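Local coordinates for protein vinylacetyl-CoA Delta-isomerase (Nitrosopumilus maritimus SCM1, PDB 6VJR) that binds FAD and a [4Fe-4S] cluster and probably works as an oxygen-tolerant 4-hydroxybutyryl-CoA dehydratase with vinylacetyl-CoA isomerase activity, at residues P200-V214 with K268-V282. Sequence-based numbering, arbitrary orientation.
Sequences PTIRLTESDKDWAIV and KVFMHGEYEFASMLV
The Tyr275 ring lies flat over the backbone of Glu206, whose CA sits 3.6 Å from the ring centroid and 11° off its normal, a CH-pi contact. With chi1 at 61°, Tyr275 CG is wedged between its own backbone N and carbonyl carbon, which turns the ring onto the start of the 206-211 3-10 segment. The Glu206 chain runs on past Tyr275 OH, its carboxylate nearly parallel to the ring, while Leu204 O meets the ring edge. Were the ring cut back to an alanine here, the Glu206 backbone is likely to lose its aromatic cover, with a gap above the start of that segment. Toward helix 278-292, Leu204 CD1 packs on Ala278 CB at 3.7 Å, and a water accepts from Leu204 N and Ser279 N and donates to Tyr275 O. Pro200 packs on Ala278 and Leu281; next to it, the Thr201 side chain lies about 6 Å from the bound FAD, beside FAD-binding Met147. Residues 213-214 pair antiparallel with 271-272, the outermost strand of its sheet within this chain, and just past the strand ends Gly273 N donates to Ala212 O (2.9 Å). A classic beta bulge sets two residues, Phe270 and Met271, opposite Val214, whose CG2 touches Met271 CB and Leu281 CD2, tying sheet to helix. Backbone bonds thus set the strand register, whereas the helix start is held mainly by apolar packing and one bridging water.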
# COMPACT_ATOMS: atom_id res chain seq x y z
N PRO A 200 18.57 15.00 27.58
CA PRO A 200 17.63 15.91 26.93
C PRO A 200 17.04 15.27 25.68
O PRO A 200 17.68 14.44 25.03
CB PRO A 200 18.43 17.16 26.66
CG PRO A 200 19.86 16.67 26.70
CD PRO A 200 19.96 15.47 27.55
N THR A 201 15.81 15.66 25.36
CA THR A 201 15.07 15.00 24.28
C THR A 201 14.92 15.81 22.99
O THR A 201 14.33 15.30 22.02
CB THR A 201 13.69 14.60 24.78
OG1 THR A 201 13.17 13.64 23.84
CG2 THR A 201 12.74 15.77 24.83
N ILE A 202 15.40 17.05 22.95
CA ILE A 202 15.11 18.00 21.88
C ILE A 202 16.33 18.90 21.73
O ILE A 202 17.10 19.05 22.68
CB ILE A 202 13.84 18.78 22.26
CG1 ILE A 202 13.34 19.67 21.19
CG2 ILE A 202 14.03 19.57 23.55
CD1 ILE A 202 11.92 20.13 21.44
N ARG A 203 16.51 19.47 20.54
CA ARG A 203 17.42 20.58 20.34
C ARG A 203 17.11 21.64 21.39
O ARG A 203 15.95 21.97 21.66
CB ARG A 203 17.21 21.16 18.94
CG ARG A 203 18.17 22.27 18.53
CD ARG A 203 17.88 22.71 17.10
NE ARG A 203 18.63 23.93 16.83
CZ ARG A 203 18.27 25.18 17.18
NH1 ARG A 203 19.18 26.13 17.17
NH2 ARG A 203 17.04 25.46 17.62
N LEU A 204 18.18 22.22 21.94
CA LEU A 204 18.06 23.25 22.96
C LEU A 204 18.69 24.54 22.45
O LEU A 204 19.73 24.49 21.82
CB LEU A 204 18.75 22.81 24.24
CG LEU A 204 18.18 21.57 24.93
CD1 LEU A 204 19.03 21.21 26.16
CD2 LEU A 204 16.72 21.65 25.29
N THR A 205 18.03 25.66 22.74
CA THR A 205 18.58 26.97 22.51
C THR A 205 19.23 27.51 23.79
O THR A 205 19.18 26.93 24.89
CB THR A 205 17.49 27.91 21.99
OG1 THR A 205 16.65 28.19 23.10
CG2 THR A 205 16.71 27.32 20.82
N GLU A 206 19.87 28.66 23.65
CA GLU A 206 20.51 29.27 24.81
C GLU A 206 19.52 29.53 25.95
O GLU A 206 19.88 29.40 27.12
CB GLU A 206 21.26 30.54 24.41
CG GLU A 206 22.04 31.14 25.58
CD GLU A 206 22.90 32.34 25.21
OE1 GLU A 206 23.59 32.87 26.11
OE2 GLU A 206 22.88 32.74 24.02
N SER A 207 18.26 29.86 25.61
CA SER A 207 17.23 30.07 26.62
C SER A 207 16.90 28.78 27.39
O SER A 207 16.25 28.83 28.44
CB SER A 207 15.98 30.68 26.00
OG SER A 207 15.27 29.75 25.20
N ASP A 208 17.32 27.62 26.85
CA ASP A 208 17.02 26.32 27.43
C ASP A 208 18.22 25.72 28.17
O ASP A 208 18.24 24.51 28.41
CB ASP A 208 16.55 25.36 26.34
CG ASP A 208 15.40 25.82 25.47
OD1 ASP A 208 14.39 26.21 26.07
OD2 ASP A 208 15.52 25.78 24.20
N LYS A 209 19.21 26.54 28.53
CA LYS A 209 20.44 26.08 29.16
C LYS A 209 20.18 25.20 30.39
O LYS A 209 20.87 24.22 30.60
CB LYS A 209 21.27 27.33 29.50
CG LYS A 209 22.65 27.06 29.96
CD LYS A 209 23.52 28.31 30.00
CE LYS A 209 23.42 29.04 31.33
NZ LYS A 209 24.18 30.29 31.43
N ASP A 210 19.19 25.56 31.22
CA ASP A 210 18.90 24.81 32.44
C ASP A 210 18.49 23.36 32.17
O ASP A 210 18.55 22.51 33.05
CB ASP A 210 17.84 25.51 33.27
CG ASP A 210 18.27 26.81 33.92
OD1 ASP A 210 19.47 27.15 33.81
OD2 ASP A 210 17.39 27.47 34.51
N TRP A 211 18.03 23.08 30.95
CA TRP A 211 17.57 21.76 30.55
C TRP A 211 18.68 20.95 29.88
O TRP A 211 18.46 19.80 29.54
CB TRP A 211 16.35 21.90 29.62
CG TRP A 211 15.11 22.41 30.30
CD1 TRP A 211 14.11 21.65 30.81
CD2 TRP A 211 14.72 23.79 30.54
NE1 TRP A 211 13.13 22.44 31.35
CE2 TRP A 211 13.45 23.75 31.18
CE3 TRP A 211 15.28 25.04 30.26
CZ2 TRP A 211 12.76 24.89 31.55
CZ3 TRP A 211 14.59 26.18 30.60
CH2 TRP A 211 13.35 26.10 31.25
N ALA A 212 19.89 21.51 29.75
CA ALA A 212 21.02 20.82 29.15
C ALA A 212 21.74 20.00 30.23
O ALA A 212 22.81 20.37 30.73
CB ALA A 212 21.94 21.78 28.45
N ILE A 213 21.10 18.91 30.66
CA ILE A 213 21.61 18.05 31.73
C ILE A 213 21.55 16.60 31.27
O ILE A 213 20.51 16.10 30.84
CB ILE A 213 20.84 18.28 33.05
CG1 ILE A 213 21.32 17.36 34.17
CG2 ILE A 213 19.33 18.19 32.85
CD1 ILE A 213 22.76 17.60 34.60
N VAL A 214 22.71 15.94 31.39
CA VAL A 214 22.80 14.49 31.31
C VAL A 214 23.39 14.00 32.62
O VAL A 214 24.45 14.48 33.03
CB VAL A 214 23.69 14.00 30.15
CG1 VAL A 214 23.85 12.47 30.19
CG2 VAL A 214 23.13 14.48 28.81
N LYS A 268 28.80 11.78 38.07
CA LYS A 268 27.76 11.13 37.28
C LYS A 268 27.09 12.13 36.35
O LYS A 268 26.05 11.81 35.76
CB LYS A 268 26.75 10.44 38.20
CG LYS A 268 27.27 9.33 39.10
CD LYS A 268 27.67 8.07 38.37
CE LYS A 268 28.08 6.94 39.24
NZ LYS A 268 29.36 7.23 39.85
N VAL A 269 27.64 13.35 36.24
CA VAL A 269 27.10 14.38 35.34
C VAL A 269 27.92 14.40 34.04
O VAL A 269 29.13 14.61 34.07
CB VAL A 269 27.10 15.76 36.02
CG1 VAL A 269 26.82 16.91 35.07
CG2 VAL A 269 26.16 15.81 37.21
N PHE A 270 27.24 14.17 32.91
CA PHE A 270 27.91 14.02 31.63
C PHE A 270 27.62 15.19 30.67
O PHE A 270 28.10 15.18 29.53
CB PHE A 270 27.57 12.67 31.01
CG PHE A 270 27.72 11.45 31.91
CD1 PHE A 270 28.83 11.32 32.74
CD2 PHE A 270 26.75 10.45 31.94
CE1 PHE A 270 28.96 10.23 33.58
CE2 PHE A 270 26.91 9.36 32.77
CZ PHE A 270 28.02 9.25 33.58
N MET A 271 26.82 16.16 31.09
CA MET A 271 26.55 17.39 30.37
C MET A 271 25.95 18.34 31.39
O MET A 271 25.05 17.95 32.14
CB MET A 271 25.54 17.19 29.23
CG MET A 271 25.07 18.50 28.50
SD MET A 271 23.66 18.28 27.42
CE MET A 271 24.51 17.46 26.07
N HIS A 272 26.40 19.59 31.37
CA HIS A 272 25.96 20.57 32.35
C HIS A 272 25.97 21.96 31.70
O HIS A 272 26.92 22.71 31.88
CB HIS A 272 26.86 20.51 33.59
CG HIS A 272 26.54 21.55 34.63
ND1 HIS A 272 25.28 21.88 35.02
CD2 HIS A 272 27.35 22.37 35.30
CE1 HIS A 272 25.32 22.84 35.94
NE2 HIS A 272 26.56 23.17 36.11
N GLY A 273 24.94 22.27 30.91
CA GLY A 273 24.74 23.60 30.35
C GLY A 273 25.19 23.79 28.90
O GLY A 273 24.94 24.87 28.34
N GLU A 274 25.85 22.80 28.28
CA GLU A 274 26.33 22.93 26.92
C GLU A 274 25.20 22.56 25.95
O GLU A 274 25.19 21.51 25.30
CB GLU A 274 27.56 22.05 26.74
CG GLU A 274 28.70 22.37 27.70
CD GLU A 274 28.67 21.68 29.05
OE1 GLU A 274 27.79 20.81 29.28
OE2 GLU A 274 29.56 22.04 29.88
N TYR A 275 24.23 23.47 25.89
CA TYR A 275 22.97 23.25 25.21
C TYR A 275 23.14 22.93 23.73
O TYR A 275 22.28 22.26 23.17
CB TYR A 275 22.11 24.51 25.37
CG TYR A 275 22.71 25.77 24.80
CD1 TYR A 275 22.46 26.13 23.48
CD2 TYR A 275 23.51 26.59 25.57
CE1 TYR A 275 23.01 27.27 22.94
CE2 TYR A 275 24.06 27.74 25.04
CZ TYR A 275 23.81 28.07 23.72
OH TYR A 275 24.39 29.21 23.28
N GLU A 276 24.20 23.46 23.12
CA GLU A 276 24.43 23.26 21.70
C GLU A 276 24.73 21.80 21.36
O GLU A 276 24.71 21.46 20.17
CB GLU A 276 25.52 24.19 21.17
CG GLU A 276 26.94 23.84 21.60
CD GLU A 276 27.45 24.30 22.96
OE1 GLU A 276 28.71 24.42 23.01
OE2 GLU A 276 26.67 24.53 23.93
N PHE A 277 25.01 20.94 22.36
CA PHE A 277 25.30 19.54 22.10
C PHE A 277 24.09 18.65 22.33
O PHE A 277 24.17 17.45 22.08
CB PHE A 277 26.49 19.02 22.92
CG PHE A 277 27.81 19.55 22.40
CD1 PHE A 277 28.50 18.84 21.43
CD2 PHE A 277 28.36 20.73 22.88
CE1 PHE A 277 29.72 19.30 20.97
CE2 PHE A 277 29.58 21.20 22.41
CZ PHE A 277 30.24 20.49 21.45
N ALA A 278 22.97 19.22 22.77
CA ALA A 278 21.78 18.41 22.95
C ALA A 278 21.34 17.75 21.64
O ALA A 278 21.01 16.56 21.63
CB ALA A 278 20.64 19.18 23.56
N SER A 279 21.35 18.50 20.53
CA SER A 279 20.91 17.97 19.25
C SER A 279 21.85 16.85 18.81
O SER A 279 21.40 15.84 18.29
CB SER A 279 20.79 19.06 18.22
OG SER A 279 22.05 19.68 18.03
N MET A 280 23.16 16.97 19.07
CA MET A 280 24.10 15.91 18.73
C MET A 280 23.76 14.60 19.46
O MET A 280 23.72 13.50 18.87
CB MET A 280 25.53 16.32 19.06
CG MET A 280 26.55 15.26 18.77
SD MET A 280 28.25 15.69 19.21
CE MET A 280 28.62 16.99 18.03
N LEU A 281 23.47 14.72 20.76
CA LEU A 281 23.18 13.54 21.56
C LEU A 281 21.89 12.90 21.05
O LEU A 281 21.82 11.69 20.93
CB LEU A 281 23.07 13.88 23.04
CG LEU A 281 22.72 12.70 23.94
CD1 LEU A 281 23.79 11.62 23.82
CD2 LEU A 281 22.59 13.22 25.36
N VAL A 282 20.85 13.70 20.84
CA VAL A 282 19.59 13.12 20.35
C VAL A 282 19.76 12.43 18.99
O VAL A 282 19.25 11.34 18.74
CB VAL A 282 18.52 14.20 20.28
CG1 VAL A 282 17.24 13.72 19.64
CG2 VAL A 282 18.21 14.80 21.65
O HOH W 1 21.03 21.44 20.85